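PDB 3PRL: NADP-dependent glyceraldehyde-3-phosphate dehydrogenase, which probably oxidises glyceraldehyde 3-phosphate directly to 3-phosphoglycerate with NADP+ as hydride acceptor, as a non-phosphorylating member of the aldehyde dehydrogenase family. Local coordinates for residues G345-S359 / T371-E385. Sequence-based numbering, arbitrary orientation.
Sequences GLIDDALENGATLLS and TLLDDVTPAMRVAWE
Leu346 lays CD1 over one face of the Arg381 guanidinium, 3.4 Å from NH2, while the carboxylate of Asp349 takes the backbone N-H of Arg381 on OD2 at 3.1 Å, nearly straight (169°). Asp349 reaches this amide because its CG stands anti to the backbone N (chi1 176°). A water donates to the same OD2 and to Leu346 O and accepts from Val382 N, tying the 3-10 turn to the helix. Small Ala350 lets the helix settle on Val382 CG1, Leu373 CD1 and Met380; the extended Met380 chain brings CE to 3.6 Å from Ala355 CB. Gly354, whose positive phi suits the C-prime place of a Schellman motif, turns the chain into strand 356-359. There Thr356 pairs with Asp374, and a classic bulge sets Leu358 and Ser359 against Leu372, whose O accepts Leu358 N at 2.8 Å. Arg381 is fixed side-on by Glu385, NH2 to OE1 at 2.8 Å and NE to OE2; an alanine here would probably leave that carboxylate without its countercharge and Leu346 CD1 without its flat cover. Strand 356-359 edges a mixed sheet, antiparallel to strand 367-374, which pairs in parallel with strand 391-397; helix 337-352 covers the Leu373 face, helix 303-317 the Leu372 face.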
ATOM      1  N   GLY D 345      27.531 -25.568  33.096  1.00 38.86           N
ATOM      2  CA  GLY D 345      26.540 -25.878  34.130  1.00 38.90           C
ATOM      3  C   GLY D 345      25.233 -26.432  33.596  1.00 38.53           C
ATOM      4  O   GLY D 345      24.580 -27.245  34.265  1.00 39.02           O
ATOM      5  N   LEU D 346      24.843 -25.976  32.403  1.00 37.39           N
ATOM      6  CA  LEU D 346      23.679 -26.506  31.692  1.00 37.07           C
ATOM      7  C   LEU D 346      23.878 -27.962  31.270  1.00 37.90           C
ATOM      8  O   LEU D 346      22.959 -28.777  31.408  1.00 38.15           O
ATOM      9  CB  LEU D 346      23.326 -25.630  30.468  1.00 35.32           C
ATOM     10  CG  LEU D 346      22.266 -24.520  30.619  1.00 35.62           C
ATOM     11  CD1 LEU D 346      22.574 -23.563  31.759  1.00 34.82           C
ATOM     12  CD2 LEU D 346      22.087 -23.725  29.328  1.00 33.89           C
ATOM     13  N   ILE D 347      25.069 -28.271  30.750  1.00 38.60           N
ATOM     14  CA  ILE D 347      25.447 -29.643  30.385  1.00 39.86           C
ATOM     15  C   ILE D 347      25.429 -30.550  31.622  1.00 41.44           C
ATOM     16  O   ILE D 347      24.687 -31.536  31.651  1.00 41.86           O
ATOM     17  CB  ILE D 347      26.825 -29.697  29.667  1.00 39.66           C
ATOM     18  CG1 ILE D 347      26.725 -29.026  28.293  1.00 37.96           C
ATOM     19  CG2 ILE D 347      27.320 -31.149  29.533  1.00 39.53           C
ATOM     20  CD1 ILE D 347      28.057 -28.603  27.694  1.00 38.69           C
ATOM     21  N   ASP D 348      26.222 -30.189  32.635  1.00 42.78           N
ATOM     22  CA  ASP D 348      26.238 -30.865  33.947  1.00 44.74           C
ATOM     23  C   ASP D 348      24.828 -31.274  34.418  1.00 45.38           C
ATOM     24  O   ASP D 348      24.516 -32.466  34.477  1.00 46.49           O
ATOM     25  CB  ASP D 348      26.879 -29.966  35.016  1.00 45.41           C
ATOM     26  CG  ASP D 348      28.388 -29.822  34.866  1.00 46.34           C
ATOM     27  OD1 ASP D 348      28.936 -28.903  35.514  1.00 45.51           O
ATOM     28  OD2 ASP D 348      29.040 -30.609  34.138  1.00 45.81           O
ATOM     29  N   ASP D 349      23.987 -30.279  34.731  1.00 44.62           N
ATOM     30  CA  ASP D 349      22.609 -30.493  35.206  1.00 44.78           C
ATOM     31  C   ASP D 349      21.844 -31.531  34.386  1.00 43.97           C
ATOM     32  O   ASP D 349      21.083 -32.337  34.941  1.00 44.51           O
ATOM     33  CB  ASP D 349      21.818 -29.177  35.215  1.00 44.80           C
ATOM     34  CG  ASP D 349      20.366 -29.376  35.609  1.00 46.01           C
ATOM     35  OD1 ASP D 349      20.093 -29.485  36.828  1.00 45.70           O
ATOM     36  OD2 ASP D 349      19.505 -29.441  34.702  1.00 44.58           O
ATOM     37  N   ALA D 350      22.055 -31.488  33.074  1.00 42.48           N
ATOM     38  CA  ALA D 350      21.431 -32.406  32.135  1.00 41.85           C
ATOM     39  C   ALA D 350      21.970 -33.820  32.295  1.00 42.15           C
ATOM     40  O   ALA D 350      21.197 -34.769  32.361  1.00 42.51           O
ATOM     41  CB  ALA D 350      21.617 -31.916  30.703  1.00 40.84           C
ATOM     42  N   LEU D 351      23.294 -33.954  32.355  1.00 42.37           N
ATOM     43  CA  LEU D 351      23.920 -35.258  32.596  1.00 43.68           C
ATOM     44  C   LEU D 351      23.615 -35.743  34.009  1.00 44.95           C
ATOM     45  O   LEU D 351      23.409 -36.932  34.223  1.00 45.42           O
ATOM     46  CB  LEU D 351      25.440 -35.215  32.364  1.00 43.33           C
ATOM     47  CG  LEU D 351      25.961 -34.803  30.982  1.00 40.50           C
ATOM     48  CD1 LEU D 351      27.489 -34.790  30.975  1.00 42.79           C
ATOM     49  CD2 LEU D 351      25.430 -35.716  29.885  1.00 42.69           C
ATOM     50  N   GLU D 352      23.566 -34.800  34.953  1.00 45.63           N
ATOM     51  CA  GLU D 352      23.238 -35.078  36.351  1.00 47.23           C
ATOM     52  C   GLU D 352      21.809 -35.614  36.479  1.00 47.45           C
ATOM     53  O   GLU D 352      21.530 -36.458  37.336  1.00 48.50           O
ATOM     54  CB  GLU D 352      23.435 -33.816  37.196  1.00 47.66           C
ATOM     55  CG  GLU D 352      23.243 -33.996  38.697  1.00 52.78           C
ATOM     56  CD  GLU D 352      23.246 -32.675  39.453  1.00 48.27           C
ATOM     57  OE1 GLU D 352      24.061 -31.783  39.106  1.00 51.78           O
ATOM     58  OE2 GLU D 352      22.434 -32.529  40.394  1.00 52.77           O
ATOM     59  N   ASN D 353      20.922 -35.134  35.610  1.00 46.34           N
ATOM     60  CA  ASN D 353      19.541 -35.605  35.545  1.00 46.44           C
ATOM     61  C   ASN D 353      19.362 -36.672  34.461  1.00 45.78           C
ATOM     62  O   ASN D 353      18.249 -36.918  33.976  1.00 45.41           O
ATOM     63  CB  ASN D 353      18.581 -34.430  35.316  1.00 46.05           C
ATOM     64  CG  ASN D 353      17.116 -34.811  35.539  1.00 47.79           C
ATOM     65  OD1 ASN D 353      16.311 -34.787  34.605  1.00 46.05           O
ATOM     66  ND2 ASN D 353      16.770 -35.164  36.772  1.00 47.28           N
ATOM     67  N   GLY D 354      20.482 -37.270  34.064  1.00 45.53           N
ATOM     68  CA  GLY D 354      20.486 -38.497  33.273  1.00 45.79           C
ATOM     69  C   GLY D 354      20.319 -38.396  31.769  1.00 44.78           C
ATOM     70  O   GLY D 354      19.837 -39.344  31.145  1.00 45.15           O
ATOM     71  N   ALA D 355      20.721 -37.272  31.177  1.00 43.26           N
ATOM     72  CA  ALA D 355      20.647 -37.133  29.718  1.00 42.42           C
ATOM     73  C   ALA D 355      21.809 -37.857  29.068  1.00 42.60           C
ATOM     74  O   ALA D 355      22.918 -37.881  29.617  1.00 43.13           O
ATOM     75  CB  ALA D 355      20.634 -35.660  29.291  1.00 41.05           C
ATOM     76  N   THR D 356      21.561 -38.450  27.903  1.00 42.06           N
ATOM     77  CA  THR D 356      22.619 -39.168  27.202  1.00 42.18           C
ATOM     78  C   THR D 356      23.513 -38.198  26.443  1.00 41.20           C
ATOM     79  O   THR D 356      23.034 -37.403  25.623  1.00 39.80           O
ATOM     80  CB  THR D 356      22.064 -40.236  26.238  1.00 42.55           C
ATOM     81  OG1 THR D 356      21.009 -40.964  26.873  1.00 40.93           O
ATOM     82  CG2 THR D 356      23.168 -41.204  25.822  1.00 41.04           C
ATOM     83  N   LEU D 357      24.812 -38.269  26.712  1.00 41.53           N
ATOM     84  CA  LEU D 357      25.767 -37.481  25.967  1.00 41.20           C
ATOM     85  C   LEU D 357      26.092 -38.231  24.687  1.00 42.77           C
ATOM     86  O   LEU D 357      26.717 -39.303  24.719  1.00 43.45           O
ATOM     87  CB  LEU D 357      27.026 -37.202  26.791  1.00 40.88           C
ATOM     88  CG  LEU D 357      28.135 -36.395  26.103  1.00 40.06           C
ATOM     89  CD1 LEU D 357      27.847 -34.887  26.180  1.00 39.34           C
ATOM     90  CD2 LEU D 357      29.515 -36.729  26.687  1.00 40.96           C
ATOM     91  N   LEU D 358      25.642 -37.672  23.563  1.00 43.33           N
ATOM     92  CA  LEU D 358      25.862 -38.281  22.253  1.00 44.56           C
ATOM     93  C   LEU D 358      27.199 -37.917  21.605  1.00 45.55           C
ATOM     94  O   LEU D 358      27.767 -38.719  20.855  1.00 46.05           O
ATOM     95  CB  LEU D 358      24.699 -37.979  21.315  1.00 44.15           C
ATOM     96  CG  LEU D 358      23.887 -39.207  20.890  1.00 46.00           C
ATOM     97  CD1 LEU D 358      23.280 -39.977  22.071  1.00 45.59           C
ATOM     98  CD2 LEU D 358      22.816 -38.807  19.880  1.00 44.27           C
ATOM     99  N   SER D 359      27.696 -36.716  21.894  1.00 45.89           N
ATOM    100  CA  SER D 359      29.022 -36.311  21.429  1.00 47.22           C
ATOM    101  C   SER D 359      29.608 -35.134  22.197  1.00 47.70           C
ATOM    102  O   SER D 359      28.877 -34.296  22.728  1.00 47.42           O
ATOM    103  CB  SER D 359      29.004 -36.004  19.927  1.00 46.87           C
ATOM    104  OG  SER D 359      30.141 -35.255  19.550  1.00 50.32           O
ATOM    105  N   THR D 371      28.385 -29.803  21.666  1.00 40.21           N
ATOM    106  CA  THR D 371      27.875 -30.769  22.609  1.00 40.89           C
ATOM    107  C   THR D 371      26.471 -31.203  22.210  1.00 40.67           C
ATOM    108  O   THR D 371      25.568 -30.367  22.065  1.00 40.25           O
ATOM    109  CB  THR D 371      27.939 -30.228  24.066  1.00 41.12           C
ATOM    110  OG1 THR D 371      29.268 -29.765  24.349  1.00 40.11           O
ATOM    111  CG2 THR D 371      27.594 -31.319  25.051  1.00 40.74           C
ATOM    112  N   LEU D 372      26.310 -32.512  22.010  1.00 41.02           N
ATOM    113  CA  LEU D 372      25.014 -33.101  21.690  1.00 40.69           C
ATOM    114  C   LEU D 372      24.493 -33.951  22.841  1.00 41.31           C
ATOM    115  O   LEU D 372      25.170 -34.883  23.306  1.00 41.76           O
ATOM    116  CB  LEU D 372      25.078 -33.926  20.401  1.00 40.82           C
ATOM    117  CG  LEU D 372      23.738 -34.233  19.719  1.00 39.01           C
ATOM    118  CD1 LEU D 372      23.041 -32.955  19.249  1.00 39.71           C
ATOM    119  CD2 LEU D 372      23.946 -35.173  18.554  1.00 41.12           C
ATOM    120  N   LEU D 373      23.283 -33.619  23.290  1.00 41.14           N
ATOM    121  CA  LEU D 373      22.613 -34.356  24.353  1.00 41.86           C
ATOM    122  C   LEU D 373      21.317 -34.951  23.842  1.00 42.13           C
ATOM    123  O   LEU D 373      20.600 -34.320  23.064  1.00 42.23           O
ATOM    124  CB  LEU D 373      22.326 -33.439  25.542  1.00 41.81           C
ATOM    125  CG  LEU D 373      23.471 -32.592  26.104  1.00 41.97           C
ATOM    126  CD1 LEU D 373      22.914 -31.422  26.894  1.00 41.03           C
ATOM    127  CD2 LEU D 373      24.429 -33.438  26.964  1.00 42.47           C
ATOM    128  N   ASP D 374      21.014 -36.164  24.287  1.00 43.08           N
ATOM    129  CA  ASP D 374      19.788 -36.852  23.890  1.00 43.59           C
ATOM    130  C   ASP D 374      18.928 -37.116  25.117  1.00 43.72           C
ATOM    131  O   ASP D 374      19.382 -36.925  26.246  1.00 43.79           O
ATOM    132  CB  ASP D 374      20.103 -38.153  23.127  1.00 44.84           C
ATOM    133  CG  ASP D 374      18.943 -38.633  22.242  1.00 45.76           C
ATOM    134  OD1 ASP D 374      17.839 -38.038  22.284  1.00 44.49           O
ATOM    135  OD2 ASP D 374      19.141 -39.620  21.500  1.00 45.56           O
ATOM    136  N   ASP D 375      17.681 -37.526  24.878  1.00 44.00           N
ATOM    137  CA  ASP D 375      16.718 -37.894  25.920  1.00 44.44           C
ATOM    138  C   ASP D 375      16.498 -36.780  26.941  1.00 44.07           C
ATOM    139  O   ASP D 375      16.236 -37.034  28.128  1.00 44.62           O
ATOM    140  CB  ASP D 375      17.139 -39.206  26.588  1.00 45.67           C
ATOM    141  CG  ASP D 375      17.061 -40.388  25.638  1.00 47.00           C
ATOM    142  OD1 ASP D 375      15.955 -40.959  25.497  1.00 46.76           O
ATOM    143  OD2 ASP D 375      18.102 -40.753  25.041  1.00 46.44           O
ATOM    144  N   VAL D 376      16.597 -35.540  26.457  1.00 42.95           N
ATOM    145  CA  VAL D 376      16.545 -34.351  27.301  1.00 42.18           C
ATOM    146  C   VAL D 376      15.135 -34.145  27.829  1.00 42.44           C
ATOM    147  O   VAL D 376      14.151 -34.316  27.105  1.00 42.67           O
ATOM    148  CB  VAL D 376      17.107 -33.102  26.572  1.00 40.98           C
ATOM    149  CG1 VAL D 376      16.830 -31.817  27.356  1.00 40.40           C
ATOM    150  CG2 VAL D 376      18.601 -33.270  26.368  1.00 41.06           C
ATOM    151  N   THR D 377      15.043 -33.809  29.107  1.00 42.44           N
ATOM    152  CA  THR D 377      13.746 -33.749  29.768  1.00 42.33           C
ATOM    153  C   THR D 377      13.358 -32.321  30.162  1.00 40.90           C
ATOM    154  O   THR D 377      14.225 -31.457  30.349  1.00 40.27           O
ATOM    155  CB  THR D 377      13.675 -34.720  30.991  1.00 43.45           C
ATOM    156  OG1 THR D 377      14.658 -34.358  31.965  1.00 43.94           O
ATOM    157  CG2 THR D 377      13.899 -36.176  30.557  1.00 44.63           C
ATOM    158  N   PRO D 378      12.044 -32.064  30.279  1.00 40.54           N
ATOM    159  CA  PRO D 378      11.544 -30.786  30.770  1.00 39.53           C
ATOM    160  C   PRO D 378      12.059 -30.403  32.165  1.00 39.64           C
ATOM    161  O   PRO D 378      11.914 -29.249  32.555  1.00 39.08           O
ATOM    162  CB  PRO D 378      10.031 -31.008  30.814  1.00 40.03           C
ATOM    163  CG  PRO D 378       9.776 -32.013  29.780  1.00 38.83           C
ATOM    164  CD  PRO D 378      10.938 -32.942  29.847  1.00 40.86           C
ATOM    165  N   ALA D 379      12.646 -31.349  32.906  1.00 40.45           N
ATOM    166  CA  ALA D 379      13.230 -31.055  34.234  1.00 40.56           C
ATOM    167  C   ALA D 379      14.653 -30.475  34.162  1.00 39.82           C
ATOM    168  O   ALA D 379      15.181 -29.965  35.163  1.00 40.04           O
ATOM    169  CB  ALA D 379      13.203 -32.309  35.141  1.00 41.62           C
ATOM    170  N   MET D 380      15.263 -30.559  32.983  1.00 38.90           N
ATOM    171  CA  MET D 380      16.635 -30.085  32.762  1.00 38.03           C
ATOM    172  C   MET D 380      16.633 -28.629  32.305  1.00 36.76           C
ATOM    173  O   MET D 380      15.842 -28.236  31.431  1.00 35.83           O
ATOM    174  CB  MET D 380      17.337 -30.944  31.707  1.00 37.90           C
ATOM    175  CG  MET D 380      17.157 -32.448  31.899  1.00 37.30           C
ATOM    176  SD  MET D 380      17.787 -33.413  30.515  1.00 38.97           S
ATOM    177  CE  MET D 380      17.569 -35.083  31.146  1.00 38.67           C
ATOM    178  N   ARG D 381      17.538 -27.841  32.886  1.00 36.37           N
ATOM    179  CA  ARG D 381      17.648 -26.414  32.596  1.00 35.57           C
ATOM    180  C   ARG D 381      17.862 -26.142  31.109  1.00 34.65           C
ATOM    181  O   ARG D 381      17.340 -25.160  30.580  1.00 33.55           O
ATOM    182  CB  ARG D 381      18.791 -25.787  33.399  1.00 36.27           C
ATOM    183  CG  ARG D 381      18.587 -25.770  34.914  1.00 37.38           C
ATOM    184  CD  ARG D 381      19.833 -25.246  35.610  1.00 37.23           C
ATOM    185  NE  ARG D 381      20.258 -23.962  35.051  1.00 36.64           N
ATOM    186  CZ  ARG D 381      21.440 -23.395  35.275  1.00 36.55           C
ATOM    187  NH1 ARG D 381      22.331 -23.991  36.063  1.00 37.25           N
ATOM    188  NH2 ARG D 381      21.731 -22.216  34.721  1.00 35.88           N
ATOM    189  N   VAL D 382      18.619 -27.027  30.455  1.00 34.97           N
ATOM    190  CA  VAL D 382      19.053 -26.861  29.064  1.00 34.78           C
ATOM    191  C   VAL D 382      17.894 -26.998  28.078  1.00 35.07           C
ATOM    192  O   VAL D 382      18.042 -26.692  26.895  1.00 35.18           O
ATOM    193  CB  VAL D 382      20.239 -27.845  28.701  1.00 35.48           C
ATOM    194  CG1 VAL D 382      19.731 -29.287  28.444  1.00 36.15           C
ATOM    195  CG2 VAL D 382      21.069 -27.325  27.516  1.00 34.93           C
ATOM    196  N   ALA D 383      16.742 -27.452  28.567  1.00 35.10           N
ATOM    197  CA  ALA D 383      15.547 -27.567  27.737  1.00 34.71           C
ATOM    198  C   ALA D 383      14.836 -26.221  27.618  1.00 33.77           C
ATOM    199  O   ALA D 383      13.911 -26.058  26.813  1.00 33.30           O
ATOM    200  CB  ALA D 383      14.593 -28.642  28.305  1.00 35.39           C
ATOM    201  N   TRP D 384      15.290 -25.254  28.413  1.00 33.55           N
ATOM    202  CA  TRP D 384      14.563 -24.010  28.617  1.00 32.77           C
ATOM    203  C   TRP D 384      15.488 -22.806  28.472  1.00 32.17           C
ATOM    204  O   TRP D 384      15.203 -21.894  27.676  1.00 31.80           O
ATOM    205  CB  TRP D 384      13.881 -24.008  30.005  1.00 33.00           C
ATOM    206  CG  TRP D 384      12.924 -25.156  30.227  1.00 33.50           C
ATOM    207  CD1 TRP D 384      13.045 -26.171  31.148  1.00 34.43           C
ATOM    208  CD2 TRP D 384      11.707 -25.411  29.510  1.00 33.44           C
ATOM    209  NE1 TRP D 384      11.977 -27.031  31.049  1.00 34.78           N
ATOM    210  CE2 TRP D 384      11.140 -26.591  30.054  1.00 34.20           C
ATOM    211  CE3 TRP D 384      11.032 -24.752  28.468  1.00 32.67           C
ATOM    212  CZ2 TRP D 384       9.940 -27.134  29.581  1.00 34.41           C
ATOM    213  CZ3 TRP D 384       9.821 -25.289  28.005  1.00 32.89           C
ATOM    214  CH2 TRP D 384       9.291 -26.470  28.565  1.00 33.63           C
ATOM    215  N   GLU D 385      16.592 -22.818  29.224  1.00 31.72           N
ATOM    216  CA  GLU D 385      17.521 -21.688  29.284  1.00 30.94           C
ATOM    217  C   GLU D 385      18.435 -21.579  28.055  1.00 30.70           C
ATOM    218  O   GLU D 385      19.221 -22.488  27.757  1.00 30.14           O
ATOM    219  CB  GLU D 385      18.388 -21.742  30.551  1.00 31.50           C
ATOM    220  CG  GLU D 385      17.617 -21.899  31.872  1.00 31.72           C
ATOM    221  CD  GLU D 385      18.519 -21.826  33.110  1.00 32.61           C
ATOM    222  OE1 GLU D 385      19.672 -21.340  33.015  1.00 32.11           O
ATOM    223  OE2 GLU D 385      18.055 -22.251  34.190  1.00 32.87           O
TER
HETATM  224  O   HOH W   1      20.131 -29.215  31.744  1.00  8.88           O